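Local atomic coordinates of putative periplasmic or exported protein (Salmonella enterica subsp. enterica serovar Typhimurium, PDB entry 4GQZ), a protein that binds copper in the bacterial periplasm and probably contributes to copper resistance. Residues P70-H81 against D150-R161; K93-S102 against M128-Y136. One frame throughout, in Å; residues are numbered along the deposited sequence.

Overall arrangement
After the short strand 2-3 come helices 5-12 and 20-28 and strands 39-42, 46-50 and 55-59, before strand 63-68 runs into the loop 70-81. The C-terminal tail, 150-161, returns beside that loop, and interaction 1 closes the larger circuit of the two. Nested inside it, interaction 2 closes a shorter one, joining strands 94-101 and 129-136 of the antiparallel sheet. Their centres lie about 13 Å apart, yet they touch: Pro-70 packs on Phe-95 and Val-134, and Leu-155 on Leu-132. The tail thereby ties the loop, strand 63-68 and the five-stranded sheet together.

Interaction 1 of 2, residues P70-H81 against D150-R161; sequences PYEWRTHPCFNH and DSQTCLTELPLR
Tyr-71 and Pro-159 lie side by side: Pro-159 CA lies over one face of the Tyr-71 ring, toward its rim, and Pro-159 CB is 3.4 Å from Tyr-71 OH. Tyr-71 reaches this place because CG sits between its own backbone N and carbonyl carbon (chi1 75°), which folds the ring back over the tail although its CB sets off away from it. Thr-75 CB covers the opposite face, so the ring is sandwiched. The backbones are bridged: Leu-160 N donates to Tyr-71 O at 2.9 Å, and Tyr-71 N to Leu-158 O. Pro-70 CB and Leu-160 CD2 add an apolar touch, and Arg-161 NH1 makes a weak bond to Glu-72 O.

Further along, Thr-156 turns its hydroxyl to His-76 O, a short bond of 2.7 Å, and sets its CG2 against Cys-78 CB. The covalent link of the pair follows, a disulfide between Cys-78 and Cys-154 with SG atoms 2.1 Å apart and a chi3 of 93°, close to the unstrained right angle. It fastens an irregular loop to strand 154-155, which itself runs parallel to strand 63-68 at the margin of a mixed sheet.

Beyond the disulfide the Phe-79 ring lies over Gln-152, whose CB makes a CH-pi contact with its face, 3.8 Å from the centroid, while Asp-150 O approaches the ring edge. Phe-79 O receives two weak bonds, from Thr-153 N and Cys-154 N. Thr-153 OG1 accepts from His-81 N at 3.0 Å, nearly straight (169°), and also bonds Ile-42 O, linking this end to strand 39-42. A water bridges Asn-80 OD1 and Ser-151 O.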
loop_
_atom_site.group_PDB
_atom_site.type_symbol
_atom_site.label_atom_id
_atom_site.label_comp_id
_atom_site.label_asym_id
_atom_site.label_seq_id
_atom_site.Cartn_x
_atom_site.Cartn_y
_atom_site.Cartn_z
ATOM N N PRO B 70 -6.175 10.902 -21.794
ATOM C CA PRO B 70 -5.884 11.229 -23.196
ATOM C C PRO B 70 -6.825 12.322 -23.689
ATOM O O PRO B 70 -7.900 12.516 -23.112
ATOM C CB PRO B 70 -6.168 9.916 -23.927
ATOM C CG PRO B 70 -5.943 8.830 -22.864
ATOM C CD PRO B 70 -6.510 9.477 -21.602
ATOM N N TYR B 71 -6.438 13.035 -24.741
ATOM C CA TYR B 71 -7.327 14.049 -25.282
ATOM C C TYR B 71 -7.217 14.164 -26.793
ATOM O O TYR B 71 -6.274 13.657 -27.400
ATOM C CB TYR B 71 -7.082 15.399 -24.607
ATOM C CG TYR B 71 -5.830 16.131 -25.037
ATOM C CD1 TYR B 71 -4.606 15.857 -24.442
ATOM C CD2 TYR B 71 -5.877 17.130 -26.017
ATOM C CE1 TYR B 71 -3.456 16.536 -24.819
ATOM C CE2 TYR B 71 -4.730 17.814 -26.391
ATOM C CZ TYR B 71 -3.531 17.514 -25.785
ATOM O OH TYR B 71 -2.379 18.175 -26.155
ATOM N N GLU B 72 -8.196 14.822 -27.398
ATOM C CA GLU B 72 -8.183 15.011 -28.841
ATOM C C GLU B 72 -8.072 16.476 -29.205
ATOM O O GLU B 72 -7.362 16.841 -30.146
ATOM C CB GLU B 72 -9.438 14.404 -29.466
ATOM C CG GLU B 72 -9.327 12.911 -29.665
ATOM C CD GLU B 72 -10.631 12.296 -30.084
ATOM O OE1 GLU B 72 -11.667 12.705 -29.529
ATOM O OE2 GLU B 72 -10.615 11.417 -30.970
ATOM N N TRP B 73 -8.773 17.308 -28.445
ATOM C CA TRP B 73 -8.862 18.734 -28.739
ATOM C C TRP B 73 -7.977 19.567 -27.819
ATOM O O TRP B 73 -6.972 20.120 -28.268
ATOM C CB TRP B 73 -10.325 19.180 -28.643
ATOM C CG TRP B 73 -10.569 20.635 -28.916
ATOM C CD1 TRP B 73 -9.845 21.460 -29.733
ATOM C CD2 TRP B 73 -11.605 21.438 -28.346
ATOM N NE1 TRP B 73 -10.382 22.730 -29.709
ATOM C CE2 TRP B 73 -11.466 22.741 -28.869
ATOM C CE3 TRP B 73 -12.636 21.182 -27.432
ATOM C CZ2 TRP B 73 -12.324 23.790 -28.513
ATOM C CZ3 TRP B 73 -13.495 22.224 -27.084
ATOM C CH2 TRP B 73 -13.332 23.510 -27.627
ATOM N N ARG B 74 -8.349 19.664 -26.542
ATOM C CA ARG B 74 -7.615 20.506 -25.591
ATOM C C ARG B 74 -7.304 19.786 -24.296
ATOM O O ARG B 74 -7.953 18.783 -23.948
ATOM C CB ARG B 74 -8.408 21.775 -25.264
ATOM C CG ARG B 74 -8.697 22.640 -26.466
ATOM C CD ARG B 74 -9.859 23.578 -26.163
ATOM N NE ARG B 74 -9.448 24.787 -25.453
ATOM C CZ ARG B 74 -8.960 25.869 -26.055
ATOM N NH1 ARG B 74 -8.807 25.893 -27.377
ATOM N NH2 ARG B 74 -8.615 26.928 -25.332
ATOM N N THR B 75 -6.308 20.299 -23.577
ATOM C CA THR B 75 -5.912 19.712 -22.300
ATOM C C THR B 75 -5.582 20.789 -21.263
ATOM O O THR B 75 -5.567 21.981 -21.568
ATOM C CB THR B 75 -4.714 18.740 -22.471
ATOM O OG1 THR B 75 -4.544 17.957 -21.277
ATOM C CG2 THR B 75 -3.439 19.497 -22.765
ATOM N N HIS B 76 -5.346 20.367 -20.030
ATOM C CA HIS B 76 -4.982 21.296 -18.964
ATOM C C HIS B 76 -3.795 20.717 -18.225
ATOM O O HIS B 76 -3.647 19.503 -18.166
ATOM C CB HIS B 76 -6.160 21.507 -18.017
ATOM C CG HIS B 76 -7.400 21.980 -18.707
ATOM N ND1 HIS B 76 -8.259 21.124 -19.367
ATOM C CD2 HIS B 76 -7.910 23.223 -18.869
ATOM C CE1 HIS B 76 -9.255 21.819 -19.888
ATOM N NE2 HIS B 76 -9.069 23.095 -19.598
ATOM N N PRO B 77 -2.928 21.583 -17.678
ATOM C CA PRO B 77 -1.743 21.091 -16.974
ATOM C C PRO B 77 -2.103 20.479 -15.631
ATOM O O PRO B 77 -3.157 20.775 -15.065
ATOM C CB PRO B 77 -0.891 22.352 -16.797
ATOM C CG PRO B 77 -1.856 23.486 -16.837
ATOM C CD PRO B 77 -2.933 23.055 -17.808
ATOM N N CYS B 78 -1.220 19.629 -15.128
ATOM C CA CYS B 78 -1.515 18.804 -13.966
ATOM C C CYS B 78 -0.183 18.298 -13.441
ATOM O O CYS B 78 0.641 17.815 -14.221
ATOM C CB CYS B 78 -2.379 17.612 -14.418
ATOM S SG CYS B 78 -3.290 16.729 -13.121
ATOM N N PHE B 79 0.063 18.409 -12.140
ATOM C CA PHE B 79 1.236 17.741 -11.585
ATOM C C PHE B 79 0.819 16.572 -10.687
ATOM O O PHE B 79 1.083 15.404 -11.001
ATOM C CB PHE B 79 2.174 18.701 -10.845
ATOM C CG PHE B 79 3.495 18.075 -10.489
ATOM C CD1 PHE B 79 4.453 17.840 -11.474
ATOM C CD2 PHE B 79 3.769 17.681 -9.185
ATOM C CE1 PHE B 79 5.666 17.241 -11.158
ATOM C CE2 PHE B 79 4.981 17.077 -8.863
ATOM C CZ PHE B 79 5.926 16.859 -9.849
ATOM N N ASN B 80 0.159 16.884 -9.581
ATOM C CA ASN B 80 -0.458 15.844 -8.768
ATOM C C ASN B 80 -1.943 15.717 -9.104
ATOM O O ASN B 80 -2.670 16.706 -9.118
ATOM C CB ASN B 80 -0.227 16.111 -7.278
ATOM C CG ASN B 80 1.185 15.758 -6.850
ATOM O OD1 ASN B 80 1.798 14.838 -7.406
ATOM N ND2 ASN B 80 1.718 16.489 -5.883
ATOM N N HIS B 81 -2.383 14.498 -9.380
ATOM C CA HIS B 81 -3.754 14.265 -9.833
ATOM C C HIS B 81 -4.798 14.586 -8.771
ATOM O O HIS B 81 -4.688 14.149 -7.633
ATOM C CB HIS B 81 -3.919 12.810 -10.283
ATOM C CG HIS B 81 -5.300 12.475 -10.752
ATOM N ND1 HIS B 81 -5.987 13.248 -11.660
ATOM C CD2 HIS B 81 -6.117 11.436 -10.450
ATOM C CE1 HIS B 81 -7.170 12.707 -11.895
ATOM N NE2 HIS B 81 -7.273 11.606 -11.172
ATOM N N ASP B 150 9.809 12.029 -6.852
ATOM C CA ASP B 150 9.518 13.383 -7.308
ATOM C C ASP B 150 8.725 13.410 -8.618
ATOM O O ASP B 150 8.495 14.479 -9.183
ATOM C CB ASP B 150 10.806 14.211 -7.435
ATOM C CG ASP B 150 11.805 13.601 -8.393
ATOM O OD1 ASP B 150 11.782 12.369 -8.584
ATOM O OD2 ASP B 150 12.627 14.351 -8.957
ATOM N N SER B 151 8.297 12.239 -9.088
ATOM C CA SER B 151 7.546 12.162 -10.340
ATOM C C SER B 151 6.070 12.510 -10.152
ATOM O O SER B 151 5.478 12.192 -9.117
ATOM C CB SER B 151 7.664 10.768 -10.955
ATOM O OG SER B 151 9.016 10.419 -11.208
ATOM N N GLN B 152 5.480 13.135 -11.169
ATOM C CA GLN B 152 4.071 13.542 -11.127
ATOM C C GLN B 152 3.148 12.336 -11.185
ATOM O O GLN B 152 3.511 11.300 -11.737
ATOM C CB GLN B 152 3.747 14.481 -12.292
ATOM C CG GLN B 152 3.724 13.778 -13.637
ATOM C CD GLN B 152 3.865 14.728 -14.813
ATOM O OE1 GLN B 152 4.865 14.694 -15.526
ATOM N NE2 GLN B 152 2.858 15.569 -15.028
ATOM N N THR B 153 1.952 12.476 -10.615
ATOM C CA THR B 153 0.977 11.396 -10.630
ATOM C C THR B 153 -0.093 11.665 -11.681
ATOM O O THR B 153 -1.005 10.850 -11.893
ATOM C CB THR B 153 0.341 11.223 -9.243
ATOM O OG1 THR B 153 -0.337 12.436 -8.850
ATOM C CG2 THR B 153 1.427 10.897 -8.237
ATOM N N CYS B 154 0.027 12.805 -12.354
ATOM C CA CYS B 154 -0.960 13.187 -13.342
ATOM C C CYS B 154 -0.283 13.434 -14.684
ATOM O O CYS B 154 0.678 14.200 -14.771
ATOM C CB CYS B 154 -1.695 14.446 -12.878
ATOM S SG CYS B 154 -3.159 14.804 -13.832
ATOM N N LEU B 155 -0.784 12.777 -15.726
ATOM C CA LEU B 155 -0.239 12.931 -17.078
ATOM C C LEU B 155 -1.377 13.337 -18.016
ATOM O O LEU B 155 -2.281 12.534 -18.289
ATOM C CB LEU B 155 0.399 11.616 -17.540
ATOM C CG LEU B 155 0.880 11.577 -18.992
ATOM C CD1 LEU B 155 1.866 12.703 -19.267
ATOM C CD2 LEU B 155 1.500 10.234 -19.319
ATOM N N THR B 156 -1.358 14.581 -18.500
ATOM C CA THR B 156 -2.416 15.050 -19.396
ATOM C C THR B 156 -1.885 15.355 -20.796
ATOM O O THR B 156 -2.661 15.651 -21.704
ATOM C CB THR B 156 -3.126 16.306 -18.843
ATOM O OG1 THR B 156 -2.144 17.284 -18.489
ATOM C CG2 THR B 156 -3.946 15.968 -17.588
ATOM N N GLU B 157 -0.568 15.269 -20.964
ATOM C CA GLU B 157 0.072 15.582 -22.247
ATOM C C GLU B 157 -0.004 14.406 -23.214
ATOM O O GLU B 157 1.019 13.873 -23.637
ATOM C CB GLU B 157 1.543 15.985 -22.038
ATOM C CG GLU B 157 1.733 17.330 -21.312
ATOM C CD GLU B 157 3.189 17.600 -20.895
ATOM O OE1 GLU B 157 3.423 18.617 -20.199
ATOM O OE2 GLU B 157 4.099 16.812 -21.258
ATOM N N LEU B 158 -1.216 13.992 -23.553
ATOM C CA LEU B 158 -1.392 12.830 -24.421
ATOM C C LEU B 158 -2.325 13.132 -25.578
ATOM O O LEU B 158 -3.417 12.579 -25.643
ATOM C CB LEU B 158 -1.953 11.642 -23.631
ATOM C CG LEU B 158 -1.017 10.909 -22.670
ATOM C CD1 LEU B 158 -1.807 9.910 -21.809
ATOM C CD2 LEU B 158 0.083 10.207 -23.435
ATOM N N PRO B 159 -1.889 13.992 -26.513
ATOM C CA PRO B 159 -2.742 14.306 -27.667
ATOM C C PRO B 159 -2.806 13.172 -28.697
ATOM O O PRO B 159 -1.798 12.817 -29.318
ATOM C CB PRO B 159 -2.068 15.539 -28.260
ATOM C CG PRO B 159 -0.606 15.368 -27.912
ATOM C CD PRO B 159 -0.600 14.716 -26.554
ATOM N N LEU B 160 -3.994 12.601 -28.862
ATOM C CA LEU B 160 -4.209 11.530 -29.826
ATOM C C LEU B 160 -4.073 12.049 -31.250
ATOM O O LEU B 160 -4.826 12.934 -31.657
ATOM C CB LEU B 160 -5.616 10.959 -29.668
ATOM C CG LEU B 160 -5.910 9.732 -28.798
ATOM C CD1 LEU B 160 -4.672 9.101 -28.150
ATOM C CD2 LEU B 160 -6.973 10.034 -27.767
ATOM N N ARG B 161 -3.139 11.489 -32.016
ATOM C CA ARG B 161 -3.026 11.832 -33.435
ATOM C C ARG B 161 -2.960 10.547 -34.256
ATOM O O ARG B 161 -3.348 10.516 -35.430
ATOM C CB ARG B 161 -1.781 12.689 -33.706
ATOM C CG ARG B 161 -1.648 13.974 -32.878
ATOM C CD ARG B 161 -2.853 14.898 -33.060
ATOM N NE ARG B 161 -2.712 16.181 -32.356
ATOM C CZ ARG B 161 -3.479 16.576 -31.339
ATOM N NH1 ARG B 161 -4.453 15.791 -30.875
ATOM N NH2 ARG B 161 -3.267 17.762 -30.774
ATOM O OXT ARG B 161 -2.519 9.500 -33.766
HETATM O O HOH W 1 4.320 13.378 -6.697
#

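Interaction 2 of 2, residues K93-S102 against M128-Y136; sequences KPFTVKVTDS and MEGTLEVSY
Leu-132 CD1 fits between Val-97 CG1 and Val-99 CG2, at 3.7 and 3.6 Å, on the buried face of two antiparallel strands. With CG anti to the backbone N (chi1 162°), the leucine leans towards its partners across the strands. Further along the same face, Val-134 CG1 meets Phe-95 CD1 at 3.6 Å, and the Phe-95 ring also reaches Tyr-136 CB, the two aromatic planes being inclined at 43°. Tyr-136 turns its ring edge to Pro-94 O, and its OH accepts a bond from Lys-93 NZ at 3.2 Å.

The other face is polar. Lys-98 and Glu-133 form a long salt bridge, NZ to OE1 3.9 Å, and a water links Thr-100 OG1 with Thr-131 O.

What sets the spacing is the backbone: Thr-96 with Ser-135, Lys-98 with Glu-133 and Thr-100 with Thr-131 are hydrogen-bonded pairs, each with two N-H...O bonds. At Gly-130 the strands come within 4.1 Å, CA to Asp-101 CA. Phe-68 of strand 63-68 packs on Val-97, Leu-132 and Val-134, and strands 106-109 and 139-146 flank the pair in its antiparallel sheet. Since the charges meet only at long range, cohesion here probably rests on the backbone bonds and the apolar face, with the ion pair a minor contributor.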
loop_
_atom_site.group_PDB
_atom_site.type_symbol
_atom_site.label_atom_id
_atom_site.label_comp_id
_atom_site.label_asym_id
_atom_site.label_seq_id
_atom_site.Cartn_x
_atom_site.Cartn_y
_atom_site.Cartn_z
ATOM N N LYS B 93 -14.473 5.953 -22.383
ATOM C CA LYS B 93 -14.028 5.562 -23.711
ATOM C C LYS B 93 -13.098 4.371 -23.571
ATOM O O LYS B 93 -12.406 4.258 -22.578
ATOM C CB LYS B 93 -13.305 6.728 -24.407
ATOM C CG LYS B 93 -14.222 7.895 -24.840
ATOM C CD LYS B 93 -15.229 7.438 -25.881
ATOM C CE LYS B 93 -16.089 8.587 -26.424
ATOM N NZ LYS B 93 -15.291 9.526 -27.259
ATOM N N PRO B 94 -13.095 3.468 -24.560
ATOM C CA PRO B 94 -12.181 2.328 -24.493
ATOM C C PRO B 94 -10.819 2.710 -25.034
ATOM O O PRO B 94 -10.735 3.304 -26.105
ATOM C CB PRO B 94 -12.848 1.301 -25.413
ATOM C CG PRO B 94 -13.568 2.125 -26.433
ATOM C CD PRO B 94 -14.030 3.369 -25.695
ATOM N N PHE B 95 -9.763 2.387 -24.304
ATOM C CA PHE B 95 -8.415 2.669 -24.783
ATOM C C PHE B 95 -7.562 1.405 -24.770
ATOM O O PHE B 95 -7.850 0.468 -24.027
ATOM C CB PHE B 95 -7.749 3.735 -23.905
ATOM C CG PHE B 95 -8.392 5.091 -23.996
ATOM C CD1 PHE B 95 -8.016 5.986 -24.987
ATOM C CD2 PHE B 95 -9.374 5.472 -23.087
ATOM C CE1 PHE B 95 -8.618 7.242 -25.070
ATOM C CE2 PHE B 95 -9.971 6.716 -23.155
ATOM C CZ PHE B 95 -9.599 7.607 -24.151
ATOM N N THR B 96 -6.528 1.370 -25.601
ATOM C CA THR B 96 -5.484 0.366 -25.452
ATOM C C THR B 96 -4.278 1.018 -24.775
ATOM O O THR B 96 -3.797 2.066 -25.213
ATOM C CB THR B 96 -5.082 -0.244 -26.803
ATOM O OG1 THR B 96 -6.213 -0.918 -27.369
ATOM C CG2 THR B 96 -3.970 -1.255 -26.615
ATOM N N VAL B 97 -3.800 0.406 -23.697
ATOM C CA VAL B 97 -2.784 1.031 -22.856
ATOM C C VAL B 97 -1.546 0.143 -22.770
ATOM O O VAL B 97 -1.652 -1.040 -22.432
ATOM C CB VAL B 97 -3.339 1.277 -21.432
ATOM C CG1 VAL B 97 -2.255 1.850 -20.502
ATOM C CG2 VAL B 97 -4.573 2.209 -21.481
ATOM N N LYS B 98 -0.379 0.701 -23.087
ATOM C CA LYS B 98 0.865 -0.054 -22.946
ATOM C C LYS B 98 1.900 0.724 -22.161
ATOM O O LYS B 98 2.196 1.872 -22.486
ATOM C CB LYS B 98 1.456 -0.435 -24.309
ATOM C CG LYS B 98 2.712 -1.301 -24.176
ATOM C CD LYS B 98 3.178 -1.890 -25.515
ATOM C CE LYS B 98 3.653 -0.817 -26.469
ATOM N NZ LYS B 98 3.976 -1.408 -27.797
ATOM N N VAL B 99 2.454 0.104 -21.125
ATOM C CA VAL B 99 3.555 0.721 -20.406
ATOM C C VAL B 99 4.775 -0.176 -20.499
ATOM O O VAL B 99 4.699 -1.366 -20.173
ATOM C CB VAL B 99 3.217 0.961 -18.934
ATOM C CG1 VAL B 99 4.473 1.401 -18.169
ATOM C CG2 VAL B 99 2.131 2.010 -18.819
ATOM N N THR B 100 5.888 0.396 -20.950
ATOM C CA THR B 100 7.124 -0.351 -21.143
ATOM C C THR B 100 8.253 0.338 -20.383
ATOM O O THR B 100 8.352 1.560 -20.410
ATOM C CB THR B 100 7.488 -0.458 -22.658
ATOM O OG1 THR B 100 7.608 0.852 -23.230
ATOM C CG2 THR B 100 6.412 -1.200 -23.415
ATOM N N ASP B 101 9.112 -0.423 -19.708
ATOM C CA ASP B 101 10.187 0.212 -18.932
ATOM C C ASP B 101 11.444 0.479 -19.774
ATOM O O ASP B 101 11.476 0.152 -20.961
ATOM C CB ASP B 101 10.493 -0.547 -17.629
ATOM C CG ASP B 101 11.168 -1.910 -17.845
ATOM O OD1 ASP B 101 11.673 -2.199 -18.950
ATOM O OD2 ASP B 101 11.205 -2.700 -16.867
ATOM N N SER B 102 12.472 1.066 -19.161
ATOM C CA SER B 102 13.665 1.481 -19.901
ATOM C C SER B 102 14.468 0.312 -20.482
ATOM O O SER B 102 15.265 0.511 -21.397
ATOM C CB SER B 102 14.573 2.342 -19.029
ATOM O OG SER B 102 15.024 1.603 -17.915
HETATM N N MSE B 128 11.033 3.365 -11.638
HETATM C CA MSE B 128 11.303 2.985 -13.018
HETATM C C MSE B 128 11.212 4.220 -13.904
HETATM O O MSE B 128 10.691 5.257 -13.489
HETATM C CB MSE B 128 10.335 1.899 -13.512
HETATM C CG MSE B 128 8.866 2.286 -13.444
HETATM SE SE MSE B 128 7.734 1.538 -14.889
HETATM C CE MSE B 128 8.334 2.677 -16.346
ATOM N N GLU B 129 11.756 4.105 -15.111
ATOM C CA GLU B 129 11.603 5.100 -16.158
ATOM C C GLU B 129 11.083 4.330 -17.364
ATOM O O GLU B 129 11.427 3.157 -17.551
ATOM C CB GLU B 129 12.958 5.723 -16.510
ATOM C CG GLU B 129 13.767 6.181 -15.317
ATOM C CD GLU B 129 15.082 6.824 -15.714
ATOM O OE1 GLU B 129 15.359 7.952 -15.239
ATOM O OE2 GLU B 129 15.841 6.202 -16.490
ATOM N N GLY B 130 10.247 4.955 -18.180
ATOM C CA GLY B 130 9.757 4.245 -19.346
ATOM C C GLY B 130 8.861 5.077 -20.226
ATOM O O GLY B 130 8.995 6.307 -20.299
ATOM N N THR B 131 7.938 4.399 -20.898
ATOM C CA THR B 131 7.063 5.061 -21.856
ATOM C C THR B 131 5.660 4.533 -21.686
ATOM O O THR B 131 5.461 3.330 -21.513
ATOM C CB THR B 131 7.518 4.815 -23.312
ATOM O OG1 THR B 131 8.853 5.305 -23.485
ATOM C CG2 THR B 131 6.596 5.533 -24.316
ATOM N N LEU B 132 4.687 5.435 -21.725
ATOM C CA LEU B 132 3.283 5.046 -21.778
ATOM C C LEU B 132 2.782 5.331 -23.191
ATOM O O LEU B 132 3.023 6.417 -23.726
ATOM C CB LEU B 132 2.459 5.865 -20.781
ATOM C CG LEU B 132 0.947 5.857 -21.051
ATOM C CD1 LEU B 132 0.362 4.490 -20.781
ATOM C CD2 LEU B 132 0.204 6.920 -20.256
ATOM N N GLU B 133 2.114 4.359 -23.807
ATOM C CA GLU B 133 1.463 4.607 -25.092
ATOM C C GLU B 133 -0.004 4.312 -24.940
ATOM O O GLU B 133 -0.387 3.344 -24.278
ATOM C CB GLU B 133 2.048 3.754 -26.221
ATOM C CG GLU B 133 1.382 4.047 -27.576
ATOM C CD GLU B 133 1.867 3.141 -28.700
ATOM O OE1 GLU B 133 2.687 2.242 -28.427
ATOM O OE2 GLU B 133 1.418 3.335 -29.855
ATOM N N VAL B 134 -0.832 5.171 -25.523
ATOM C CA VAL B 134 -2.271 5.002 -25.469
ATOM C C VAL B 134 -2.781 5.030 -26.902
ATOM O O VAL B 134 -2.227 5.734 -27.753
ATOM C CB VAL B 134 -2.929 6.126 -24.628
ATOM C CG1 VAL B 134 -4.442 5.986 -24.627
ATOM C CG2 VAL B 134 -2.404 6.082 -23.214
ATOM N N SER B 135 -3.797 4.228 -27.198
ATOM C CA SER B 135 -4.345 4.254 -28.547
ATOM C C SER B 135 -5.866 4.166 -28.518
ATOM O O SER B 135 -6.443 3.491 -27.662
ATOM C CB SER B 135 -3.716 3.166 -29.425
ATOM O OG SER B 135 -4.377 1.930 -29.266
ATOM N N TYR B 136 -6.505 4.878 -29.442
ATOM C CA TYR B 136 -7.964 4.963 -29.510
ATOM C C TYR B 136 -8.382 5.168 -30.958
ATOM O O TYR B 136 -7.925 6.112 -31.588
ATOM C CB TYR B 136 -8.450 6.146 -28.672
ATOM C CG TYR B 136 -9.913 6.487 -28.853
ATOM C CD1 TYR B 136 -10.904 5.683 -28.300
ATOM C CD2 TYR B 136 -10.303 7.614 -29.573
ATOM C CE1 TYR B 136 -12.245 5.990 -28.456
ATOM C CE2 TYR B 136 -11.641 7.934 -29.732
ATOM C CZ TYR B 136 -12.606 7.118 -29.170
ATOM O OH TYR B 136 -13.939 7.426 -29.325
HETATM O O HOH W 2 4.927 1.801 -24.140
HETATM O O HOH W 3 13.305 1.194 -15.473
#